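Local coordinates for protein galactose-1-phosphate uridylyltransferase (Pyrobaculum aerophilum str. IM2, PDB 6K9Z) that probably transfers uridylyl groups between UDP-glucose and hexose 1-phosphates such as galactose 1-phosphate, and binds zinc, iron and UDP, at residues R4-F8 and T9-I13; R111-E114 and K115-N118; P150-V153 and R154-Q158; F196-W200 and P201-H205. The protein carries 1 engineered substitution. All coordinates share one frame; numbering follows the deposited sequence.

How the contacts relate
Along the chain the four contacts follow one another without overlap. Contact 1 turns the hairpin of strands 2-5 and 12-15, contact 2 lies where the helix 96-114 gives way to a loop, contact 3 opens the helix 151-167, and contact 4 leads into strand 202-208 of the large antiparallel sheet. Contacts 1 and 3 touch, their centres about 13 Å apart, where Y12 and the turn before it rest on P151 and R154. Contacts 3 and 4 lie about 18 Å apart, centre to centre, and both approach the iron. Contacts 1, 3 and 4 also meet the second subunit, so hairpin, helix start and strand entry help build the dimer; contact 2 lies about 32 Å from contact 4, between centres, on the surface.

Contact 1: residues R4-F8 and T9-I13; sequences RKDPF and TGEYI
D6 and T9 lock the turn of a β-hairpin whose arms pair R4 with I13 and K5 with Y12. The D6 side chain starts at CB, which lies 3.3 Å from T9 OG1. With CG anti to the backbone N (chi1 -178°), the carboxylate folds back over the turn. CG then passes the same hydroxyl, and OD1 takes two backbone N-H groups: F8 N at 2.8 Å, nearly in line with the C-O bond and forming an Asx turn, and T9 N at 3.1 Å, from above the carboxylate plane. OD2 reaches out of the turn to a salt bridge with K199 of the second subunit. D6 main-chain atoms add bonds from N to E11 O and from G10 N to O, both 2.8 Å. G10 suits its place because its phi is positive (76°). T9 OG1 accepts from E11 N in an ST turn, while K5 CD lies 3.7 Å from Y12 CE1, the two chains side by side. With an alanine in place of D6, F8 N and T9 N would probably lose their shared acceptor and K199 of the second subunit its counter-charge. One carboxylate thus serves both turn and dimer interface.

Contact 2: residues R111-E114 and K115-N118; sequences RKAE and KEGN
K115 and E116 fold back on the C-terminal part of the helix 96-114, and their backbone N-H groups reach carbonyls three residues earlier. K115 N donates to K112 O at 3.1 Å and E116 N to A113 O at 2.9 Å. Both donors stand well above the plane of the carbonyl they use, about 60° and 65° out of it, as befits so short a reach; the four-residue bond from K115 N to R111 O is weak.

Charge contributes more loosely. K112 leaves its helix with CG anti to the backbone N, then bends at chi2 and chi4, which swings NZ across to E116 OE2 at 3.8 Å, a long salt bridge. A water bridges the same corner, donating to K112 O at 3.0 Å and weakly to E116 OE2. A flexible lysine and a glutamate suit this surface position, where both can reach solvent.

Carbon atoms of the side chains also lie against backbone carbonyls. E116 CG lies 3.3 Å from K112 O, and the CB of K115 sits equally near it, while K115 CG runs 3.5 Å from R111 O. E114 instead directs its carboxylate to T216 and Q110, and the small A113 packs on L256. Three-residue bonds of this kind are common where an α-helix runs out, here in the surface connection to strand 121-128.

Contact 3: residues P150-V153 and R154-Q158; sequences PPRV and RAELQ. With FE (Fe (III) ion), chain E.
E156 lies one helical turn after R152, and its torsions carry its carboxylate past that residue to the iron. A chi1 of -61°, with CG anti to the carbonyl carbon, sets CG 3.2 Å from R152 O; the extended chi2 (-161°) then carries the carboxylate out to the iron(III) ion. OE1 binds it at 2.2 Å and OE2 at 2.3 Å, a bidentate grip; H252, H266, E268 and a water complete the site. OE1 also takes a hydrogen bond from Y263, which helps fix the turn of the carboxylate about its last torsion. R152 serves as second shell: a water bridges its NH1 to E156 OE2, while its NH2 forms a salt bridge with E11 of the second subunit.

All this lies in the first two turns of the helix 151-167, just after P150 at the N-cap. Prolines fit at such a start because a helix's first residues need no N-H for its internal bonds, and P150 O still accepts from R154 N at 2.9 Å, nearly straight (163°). The next bonds follow the regular four-residue pattern, from A155 N to P151 O, E156 N to R152 O and L157 N to V153 O.

On another side of the helix V153 and L157 cross obliquely, CG1 of the valine 3.8 Å from CD1 of the leucine, and both pack on Y263. R154, bent at chi3, brings NH1 back to P151 CA at 4.0 Å, with the proline atom at the edge of the guanidinium. Y12 of strand 12-15 rests on both P151 and R154.

Contact 4: residues F196-W200 and P201-H205; sequences FYAKW and PHEVH
E203 reaches across from the start of strand 202-208 and grips the loop before it by two backbone N-H groups. Its OE1 accepts from K199 N at 2.7 Å, almost straight (170°), on the syn side and tilted about 33° out of the carboxylate plane, and from W200 N at 3.0 Å, nearly in line with the C-O bond. CG anti to the backbone N (chi1 178°) and an extended chain give glutamate the length for this. Around that oxygen packing is close: W200 CD1 comes within 3.5 Å of OE1, K199 CB lies over one face of the indole, toward its rim, and A198 CB packs against the E203 chain. The ring of P201 restricts its phi and so stiffens the backbone where the strand begins.

The other carboxylate oxygen looks into a looser part, bridged by two waters. OE2 accepts from H205 NE2 at 2.8 Å on its anti side and from a water that also meets K199 NZ. The lysine's NZ donates to Y197 O and pairs with D6 of the second subunit. A second water links Y197 OH (2.6 Å) with H205 ND1 (2.8 Å), lying in the plane of both rings, which otherwise come no closer than 4.1 Å, Y197 CE2 to H205 CE1. With an alanine in place of E203, the N-H groups of K199 and W200 would probably be left without this acceptor and the H205 ring set freer to turn.

The side chain of H205 comes to about 5 Å from the iron, beside E268 of strand 266-271. W200 meets Y270 of that strand, while H202 and V204 pack against helices 220-240 and 298-309.

Contact 1: residues R4-F8 and T9-I13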
loop_
_atom_site.group_PDB
_atom_site.type_symbol
_atom_site.label_atom_id
_atom_site.label_comp_id
_atom_site.label_asym_id
_atom_site.label_seq_id
_atom_site.Cartn_x
_atom_site.Cartn_y
_atom_site.Cartn_z
ATOM N N ARG A 4 -16.292 1.498 6.486
ATOM C CA ARG A 4 -15.777 1.402 7.866
ATOM C C ARG A 4 -14.511 2.228 8.000
ATOM O O ARG A 4 -13.808 2.469 7.004
ATOM C CB ARG A 4 -15.595 -0.076 8.248
ATOM C CG ARG A 4 -16.825 -0.939 8.054
ATOM C CD ARG A 4 -16.604 -2.320 8.610
ATOM N NE ARG A 4 -17.765 -3.128 8.439
ATOM C CZ ARG A 4 -17.939 -4.327 8.966
ATOM N NH1 ARG A 4 -17.016 -4.854 9.762
ATOM N NH2 ARG A 4 -19.048 -4.993 8.724
ATOM N N LYS A 5 -14.198 2.662 9.222
ATOM C CA LYS A 5 -12.994 3.480 9.462
ATOM C C LYS A 5 -12.095 2.772 10.470
ATOM O O LYS A 5 -12.574 2.285 11.491
ATOM C CB LYS A 5 -13.382 4.885 9.896
ATOM C CG LYS A 5 -12.241 5.829 10.084
ATOM C CD LYS A 5 -12.794 7.194 10.358
ATOM C CE LYS A 5 -11.764 8.148 10.881
ATOM N NZ LYS A 5 -12.343 9.502 10.927
ATOM N N ASP A 6 -10.822 2.680 10.108
ATOM C CA ASP A 6 -9.769 2.136 11.008
ATOM C C ASP A 6 -9.548 3.165 12.115
ATOM O O ASP A 6 -9.201 4.303 11.851
ATOM C CB ASP A 6 -8.508 1.815 10.205
ATOM C CG ASP A 6 -7.392 1.210 11.028
ATOM O OD1 ASP A 6 -7.191 1.679 12.158
ATOM O OD2 ASP A 6 -6.765 0.251 10.507
ATOM N N PRO A 7 -9.786 2.826 13.383
ATOM C CA PRO A 7 -9.691 3.836 14.439
ATOM C C PRO A 7 -8.242 4.149 14.849
ATOM O O PRO A 7 -8.041 5.082 15.584
ATOM C CB PRO A 7 -10.503 3.190 15.543
ATOM C CG PRO A 7 -10.210 1.704 15.380
ATOM C CD PRO A 7 -10.199 1.505 13.871
ATOM N N PHE A 8 -7.266 3.414 14.305
ATOM C CA PHE A 8 -5.822 3.674 14.524
ATOM C C PHE A 8 -5.197 4.458 13.388
ATOM O O PHE A 8 -4.193 5.148 13.618
ATOM C CB PHE A 8 -5.095 2.364 14.837
ATOM C CG PHE A 8 -5.643 1.698 16.061
ATOM C CD1 PHE A 8 -5.463 2.260 17.330
ATOM C CD2 PHE A 8 -6.330 0.504 15.964
ATOM C CE1 PHE A 8 -5.956 1.640 18.463
ATOM C CE2 PHE A 8 -6.833 -0.110 17.099
ATOM C CZ PHE A 8 -6.657 0.468 18.348
ATOM N N THR A 9 -5.731 4.386 12.169
ATOM C CA THR A 9 -5.096 5.063 11.026
ATOM C C THR A 9 -6.026 6.096 10.379
ATOM O O THR A 9 -5.526 6.917 9.643
ATOM C CB THR A 9 -4.643 4.029 9.992
ATOM O OG1 THR A 9 -5.795 3.432 9.426
ATOM C CG2 THR A 9 -3.801 2.912 10.575
ATOM N N GLY A 10 -7.317 6.028 10.606
ATOM C CA GLY A 10 -8.271 6.863 9.842
ATOM C C GLY A 10 -8.484 6.341 8.441
ATOM O O GLY A 10 -9.147 7.016 7.604
ATOM N N GLU A 11 -7.935 5.184 8.083
ATOM C CA GLU A 11 -8.198 4.694 6.729
ATOM C C GLU A 11 -9.643 4.220 6.631
ATOM O O GLU A 11 -10.204 3.724 7.605
ATOM C CB GLU A 11 -7.220 3.584 6.370
ATOM C CG GLU A 11 -5.817 4.127 6.281
ATOM C CD GLU A 11 -4.745 3.049 6.336
ATOM O OE1 GLU A 11 -4.853 2.178 7.201
ATOM O OE2 GLU A 11 -3.797 3.148 5.558
ATOM N N TYR A 12 -10.184 4.279 5.420
ATOM C CA TYR A 12 -11.546 3.815 5.120
ATOM C C TYR A 12 -11.503 2.492 4.417
ATOM O O TYR A 12 -10.689 2.269 3.533
ATOM C CB TYR A 12 -12.285 4.834 4.243
ATOM C CG TYR A 12 -12.458 6.156 4.931
ATOM C CD1 TYR A 12 -13.293 6.344 6.033
ATOM C CD2 TYR A 12 -11.728 7.220 4.487
ATOM C CE1 TYR A 12 -13.379 7.565 6.673
ATOM C CE2 TYR A 12 -11.850 8.468 5.062
ATOM C CZ TYR A 12 -12.650 8.629 6.173
ATOM O OH TYR A 12 -12.632 9.895 6.622
ATOM N N ILE A 13 -12.458 1.624 4.752
ATOM C CA ILE A 13 -12.667 0.363 4.019
ATOM C C ILE A 13 -14.081 0.407 3.420
ATOM O O ILE A 13 -15.072 0.505 4.184
ATOM C CB ILE A 13 -12.449 -0.865 4.925
ATOM C CG1 ILE A 13 -11.125 -0.733 5.709
ATOM C CG2 ILE A 13 -12.489 -2.149 4.120
ATOM C CD1 ILE A 13 -11.254 -0.041 7.054
#

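Contact 2: residues R111-E114 and K115-N118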
loop_
_atom_site.group_PDB
_atom_site.type_symbol
_atom_site.label_atom_id
_atom_site.label_comp_id
_atom_site.label_asym_id
_atom_site.label_seq_id
_atom_site.Cartn_x
_atom_site.Cartn_y
_atom_site.Cartn_z
ATOM N N ARG A 111 -17.440 17.779 -13.356
ATOM C CA ARG A 111 -18.250 19.022 -13.228
ATOM C C ARG A 111 -19.636 18.642 -12.703
ATOM O O ARG A 111 -20.201 19.410 -11.910
ATOM C CB ARG A 111 -18.282 19.807 -14.541
ATOM C CG ARG A 111 -17.070 20.705 -14.710
ATOM C CD ARG A 111 -17.124 21.734 -15.820
ATOM N NE ARG A 111 -15.740 22.027 -16.145
ATOM C CZ ARG A 111 -15.058 21.430 -17.110
ATOM N NH1 ARG A 111 -15.651 20.528 -17.872
ATOM N NH2 ARG A 111 -13.793 21.743 -17.317
ATOM N N LYS A 112 -20.147 17.498 -13.161
ATOM C CA LYS A 112 -21.468 16.983 -12.711
ATOM C C LYS A 112 -21.348 16.687 -11.212
ATOM O O LYS A 112 -22.266 17.109 -10.435
ATOM C CB LYS A 112 -21.909 15.826 -13.617
ATOM C CG LYS A 112 -23.180 15.104 -13.204
ATOM C CD LYS A 112 -24.103 14.701 -14.365
ATOM C CE LYS A 112 -25.421 14.099 -13.877
ATOM N NZ LYS A 112 -25.178 13.063 -12.827
ATOM N N ALA A 113 -20.267 16.030 -10.793
ATOM C CA ALA A 113 -20.070 15.659 -9.362
ATOM C C ALA A 113 -19.929 16.917 -8.505
ATOM O O ALA A 113 -20.345 16.907 -7.337
ATOM C CB ALA A 113 -18.878 14.747 -9.195
ATOM N N GLU A 114 -19.352 17.996 -9.075
ATOM C CA GLU A 114 -19.103 19.245 -8.330
ATOM C C GLU A 114 -20.463 19.907 -7.974
ATOM O O GLU A 114 -20.502 20.666 -6.975
ATOM C CB GLU A 114 -18.157 20.175 -9.116
ATOM C CG GLU A 114 -16.707 19.713 -9.086
ATOM C CD GLU A 114 -15.770 20.465 -10.017
ATOM O OE1 GLU A 114 -16.246 21.423 -10.658
ATOM O OE2 GLU A 114 -14.551 20.116 -10.047
ATOM N N LYS A 115 -21.548 19.562 -8.690
ATOM C CA LYS A 115 -22.945 19.986 -8.320
ATOM C C LYS A 115 -23.567 19.149 -7.200
ATOM O O LYS A 115 -24.583 19.585 -6.669
ATOM C CB LYS A 115 -23.829 19.879 -9.557
ATOM C CG LYS A 115 -23.247 20.655 -10.734
ATOM C CD LYS A 115 -22.997 22.102 -10.376
ATOM C CE LYS A 115 -21.991 22.817 -11.254
ATOM N NZ LYS A 115 -22.486 24.120 -11.731
ATOM N N GLU A 116 -23.090 17.915 -7.011
ATOM C CA GLU A 116 -23.737 16.987 -6.045
ATOM C C GLU A 116 -23.186 17.226 -4.639
ATOM O O GLU A 116 -21.996 16.967 -4.418
ATOM C CB GLU A 116 -23.571 15.537 -6.512
ATOM C CG GLU A 116 -23.710 15.371 -8.016
ATOM C CD GLU A 116 -23.764 13.945 -8.544
ATOM O OE1 GLU A 116 -22.742 13.228 -8.436
ATOM O OE2 GLU A 116 -24.825 13.556 -9.079
ATOM N N GLY A 117 -24.064 17.645 -3.724
ATOM C CA GLY A 117 -23.669 17.965 -2.341
ATOM C C GLY A 117 -23.082 16.751 -1.630
ATOM O O GLY A 117 -22.336 16.922 -0.659
ATOM N N ASN A 118 -23.418 15.539 -2.055
ATOM C CA ASN A 118 -22.955 14.317 -1.330
ATOM C C ASN A 118 -21.534 13.912 -1.741
ATOM O O ASN A 118 -21.005 12.903 -1.144
ATOM C CB ASN A 118 -23.910 13.143 -1.552
ATOM C CG ASN A 118 -25.219 13.359 -0.826
ATOM O OD1 ASN A 118 -26.293 13.408 -1.430
ATOM N ND2 ASN A 118 -25.130 13.526 0.479
HETATM O O HOH W 1 -25.246 16.574 -10.609
#

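Contact 3: residues P150-V153 and R154-Q158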
loop_
_atom_site.group_PDB
_atom_site.type_symbol
_atom_site.label_atom_id
_atom_site.label_comp_id
_atom_site.label_asym_id
_atom_site.label_seq_id
_atom_site.Cartn_x
_atom_site.Cartn_y
_atom_site.Cartn_z
ATOM N N PRO A 150 -9.978 10.476 0.200
ATOM C CA PRO A 150 -9.048 9.354 0.353
ATOM C C PRO A 150 -7.895 9.645 1.315
ATOM O O PRO A 150 -7.297 10.736 1.254
ATOM C CB PRO A 150 -8.524 9.195 -1.058
ATOM C CG PRO A 150 -9.650 9.675 -1.953
ATOM C CD PRO A 150 -10.230 10.861 -1.198
ATOM N N PRO A 151 -7.567 8.723 2.262
ATOM C CA PRO A 151 -6.578 9.025 3.298
ATOM C C PRO A 151 -5.223 9.525 2.779
ATOM O O PRO A 151 -4.679 10.436 3.402
ATOM C CB PRO A 151 -6.454 7.720 4.106
ATOM C CG PRO A 151 -7.863 7.153 3.986
ATOM C CD PRO A 151 -8.274 7.453 2.554
ATOM N N ARG A 152 -4.727 8.991 1.663
ATOM C CA ARG A 152 -3.389 9.411 1.178
ATOM C C ARG A 152 -3.464 10.873 0.726
ATOM O O ARG A 152 -2.570 11.650 1.017
ATOM C CB ARG A 152 -2.903 8.511 0.046
ATOM C CG ARG A 152 -1.581 8.979 -0.568
ATOM C CD ARG A 152 -0.861 8.024 -1.525
ATOM N NE ARG A 152 -0.452 6.931 -0.713
ATOM C CZ ARG A 152 0.613 6.923 0.043
ATOM N NH1 ARG A 152 1.475 7.905 -0.007
ATOM N NH2 ARG A 152 0.854 5.875 0.807
ATOM N N VAL A 153 -4.583 11.240 0.102
ATOM C CA VAL A 153 -4.780 12.640 -0.361
ATOM C C VAL A 153 -5.027 13.529 0.849
ATOM O O VAL A 153 -4.443 14.615 0.865
ATOM C CB VAL A 153 -5.886 12.759 -1.431
ATOM C CG1 VAL A 153 -6.110 14.238 -1.807
ATOM C CG2 VAL A 153 -5.514 11.895 -2.647
ATOM N N ARG A 154 -5.758 13.069 1.867
ATOM C CA ARG A 154 -5.951 13.850 3.106
ATOM C C ARG A 154 -4.574 14.184 3.689
ATOM O O ARG A 154 -4.402 15.318 4.147
ATOM C CB ARG A 154 -6.781 13.118 4.153
ATOM C CG ARG A 154 -7.050 13.919 5.429
ATOM C CD ARG A 154 -8.002 13.202 6.374
ATOM N NE ARG A 154 -9.452 13.206 6.014
ATOM C CZ ARG A 154 -10.145 12.205 5.359
ATOM N NH1 ARG A 154 -9.526 11.125 4.897
ATOM N NH2 ARG A 154 -11.467 12.316 5.167
ATOM N N ALA A 155 -3.677 13.202 3.827
ATOM C CA ALA A 155 -2.331 13.421 4.420
ATOM C C ALA A 155 -1.623 14.507 3.571
ATOM O O ALA A 155 -1.052 15.465 4.148
ATOM C CB ALA A 155 -1.554 12.131 4.442
ATOM N N GLU A 156 -1.730 14.420 2.238
ATOM C CA GLU A 156 -1.013 15.370 1.351
ATOM C C GLU A 156 -1.624 16.771 1.536
ATOM O O GLU A 156 -0.856 17.768 1.561
ATOM C CB GLU A 156 -1.076 14.964 -0.111
ATOM C CG GLU A 156 -0.465 13.613 -0.490
ATOM C CD GLU A 156 -0.125 13.423 -1.956
ATOM O OE1 GLU A 156 -0.481 14.329 -2.794
ATOM O OE2 GLU A 156 0.510 12.396 -2.296
ATOM N N LEU A 157 -2.940 16.851 1.654
ATOM C CA LEU A 157 -3.653 18.148 1.801
ATOM C C LEU A 157 -3.219 18.788 3.113
ATOM O O LEU A 157 -2.941 20.012 3.160
ATOM C CB LEU A 157 -5.147 17.883 1.775
ATOM C CG LEU A 157 -5.765 17.635 0.398
ATOM C CD1 LEU A 157 -7.109 16.996 0.555
ATOM C CD2 LEU A 157 -5.859 18.909 -0.446
ATOM N N GLN A 158 -3.161 17.999 4.185
ATOM C CA GLN A 158 -2.822 18.549 5.499
ATOM C C GLN A 158 -1.370 19.053 5.439
ATOM O O GLN A 158 -1.112 20.180 5.893
ATOM C CB GLN A 158 -3.104 17.535 6.611
ATOM C CG GLN A 158 -2.787 18.095 7.988
ATOM C CD GLN A 158 -3.727 19.233 8.333
ATOM O OE1 GLN A 158 -4.899 19.249 7.925
ATOM N NE2 GLN A 158 -3.245 20.205 9.111
HETATM FE FE FE E . 0.526 13.155 -4.420
HETATM O O HOH W 2 1.950 9.951 -1.957
HETATM O O HOH W 3 2.531 13.898 -3.769
#

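Contact 4: residues F196-W200 and P201-H205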
loop_
_atom_site.group_PDB
_atom_site.type_symbol
_atom_site.label_atom_id
_atom_site.label_comp_id
_atom_site.label_asym_id
_atom_site.label_seq_id
_atom_site.Cartn_x
_atom_site.Cartn_y
_atom_site.Cartn_z
ATOM N N PHE A 196 12.007 13.302 -5.855
ATOM C CA PHE A 196 13.097 12.987 -4.888
ATOM C C PHE A 196 12.664 11.851 -3.961
ATOM O O PHE A 196 13.443 10.961 -3.621
ATOM C CB PHE A 196 13.482 14.212 -4.074
ATOM C CG PHE A 196 14.678 13.977 -3.187
ATOM C CD1 PHE A 196 15.956 14.016 -3.703
ATOM C CD2 PHE A 196 14.530 13.774 -1.828
ATOM C CE1 PHE A 196 17.061 13.790 -2.908
ATOM C CE2 PHE A 196 15.648 13.572 -1.019
ATOM C CZ PHE A 196 16.914 13.630 -1.561
ATOM N N TYR A 197 11.395 11.871 -3.598
ATOM C CA TYR A 197 10.732 10.971 -2.609
ATOM C C TYR A 197 9.953 9.873 -3.347
ATOM O O TYR A 197 9.018 9.311 -2.731
ATOM C CB TYR A 197 9.803 11.801 -1.704
ATOM C CG TYR A 197 8.947 12.822 -2.446
ATOM C CD1 TYR A 197 9.437 14.078 -2.770
ATOM C CD2 TYR A 197 7.644 12.517 -2.854
ATOM C CE1 TYR A 197 8.679 15.015 -3.439
ATOM C CE2 TYR A 197 6.895 13.416 -3.592
ATOM C CZ TYR A 197 7.401 14.687 -3.852
ATOM O OH TYR A 197 6.668 15.562 -4.608
ATOM N N ALA A 198 10.390 9.470 -4.550
ATOM C CA ALA A 198 9.855 8.274 -5.246
ATOM C C ALA A 198 9.940 7.052 -4.304
ATOM O O ALA A 198 10.944 6.909 -3.567
ATOM C CB ALA A 198 10.632 8.002 -6.515
ATOM N N LYS A 199 8.907 6.202 -4.361
ATOM C CA LYS A 199 8.766 4.962 -3.543
ATOM C C LYS A 199 8.688 3.709 -4.405
ATOM O O LYS A 199 8.948 2.574 -3.894
ATOM C CB LYS A 199 7.429 4.971 -2.810
ATOM C CG LYS A 199 7.304 5.992 -1.736
ATOM C CD LYS A 199 5.852 6.222 -1.374
ATOM C CE LYS A 199 5.746 7.578 -0.727
ATOM N NZ LYS A 199 6.294 8.644 -1.608
ATOM N N TRP A 200 8.228 3.852 -5.630
ATOM C CA TRP A 200 7.998 2.713 -6.545
ATOM C C TRP A 200 9.110 2.663 -7.600
ATOM O O TRP A 200 9.811 3.655 -7.826
ATOM C CB TRP A 200 6.555 2.784 -7.090
ATOM C CG TRP A 200 5.564 2.818 -5.970
ATOM C CD1 TRP A 200 4.844 3.897 -5.517
ATOM C CD2 TRP A 200 5.251 1.727 -5.081
ATOM N NE1 TRP A 200 4.106 3.542 -4.423
ATOM C CE2 TRP A 200 4.310 2.219 -4.153
ATOM C CE3 TRP A 200 5.654 0.392 -5.005
ATOM C CZ2 TRP A 200 3.808 1.430 -3.130
ATOM C CZ3 TRP A 200 5.134 -0.407 -3.999
ATOM C CH2 TRP A 200 4.257 0.135 -3.056
ATOM N N PRO A 201 9.354 1.493 -8.219
ATOM C CA PRO A 201 10.582 1.251 -8.991
ATOM C C PRO A 201 10.696 2.180 -10.206
ATOM O O PRO A 201 11.805 2.546 -10.514
ATOM C CB PRO A 201 10.466 -0.197 -9.475
ATOM C CG PRO A 201 9.422 -0.822 -8.598
ATOM C CD PRO A 201 8.547 0.268 -8.062
ATOM N N HIS A 202 9.576 2.557 -10.847
ATOM C CA HIS A 202 9.583 3.609 -11.893
ATOM C C HIS A 202 8.486 4.617 -11.622
ATOM O O HIS A 202 7.396 4.466 -12.285
ATOM C CB HIS A 202 9.403 3.022 -13.288
ATOM C CG HIS A 202 10.598 2.262 -13.747
ATOM N ND1 HIS A 202 10.786 0.908 -13.442
ATOM C CD2 HIS A 202 11.678 2.646 -14.443
ATOM C CE1 HIS A 202 11.940 0.512 -13.990
ATOM N NE2 HIS A 202 12.505 1.560 -14.611
ATOM N N GLU A 203 8.759 5.677 -10.876
ATOM C CA GLU A 203 7.671 6.563 -10.412
ATOM C C GLU A 203 7.846 7.921 -11.081
ATOM O O GLU A 203 8.941 8.468 -11.034
ATOM C CB GLU A 203 7.653 6.630 -8.885
ATOM C CG GLU A 203 6.567 7.584 -8.370
ATOM C CD GLU A 203 6.313 7.420 -6.876
ATOM O OE1 GLU A 203 6.964 6.540 -6.272
ATOM O OE2 GLU A 203 5.511 8.222 -6.331
ATOM N N VAL A 204 6.797 8.367 -11.745
ATOM C CA VAL A 204 6.794 9.677 -12.440
ATOM C C VAL A 204 5.569 10.450 -11.991
ATOM O O VAL A 204 4.439 9.885 -11.986
ATOM C CB VAL A 204 6.858 9.483 -13.967
ATOM C CG1 VAL A 204 6.843 10.858 -14.649
ATOM C CG2 VAL A 204 8.045 8.693 -14.432
ATOM N N HIS A 205 5.770 11.703 -11.571
ATOM C CA HIS A 205 4.656 12.631 -11.239
ATOM C C HIS A 205 4.516 13.646 -12.365
ATOM O O HIS A 205 5.579 14.141 -12.872
ATOM C CB HIS A 205 4.915 13.285 -9.899
ATOM C CG HIS A 205 4.798 12.365 -8.741
ATOM N ND1 HIS A 205 4.690 12.831 -7.472
ATOM C CD2 HIS A 205 4.830 11.011 -8.685
ATOM C CE1 HIS A 205 4.657 11.801 -6.649
ATOM N NE2 HIS A 205 4.761 10.661 -7.376
HETATM O O HOH W 4 4.326 14.905 -5.625
HETATM O O HOH W 5 4.645 8.049 -4.000
#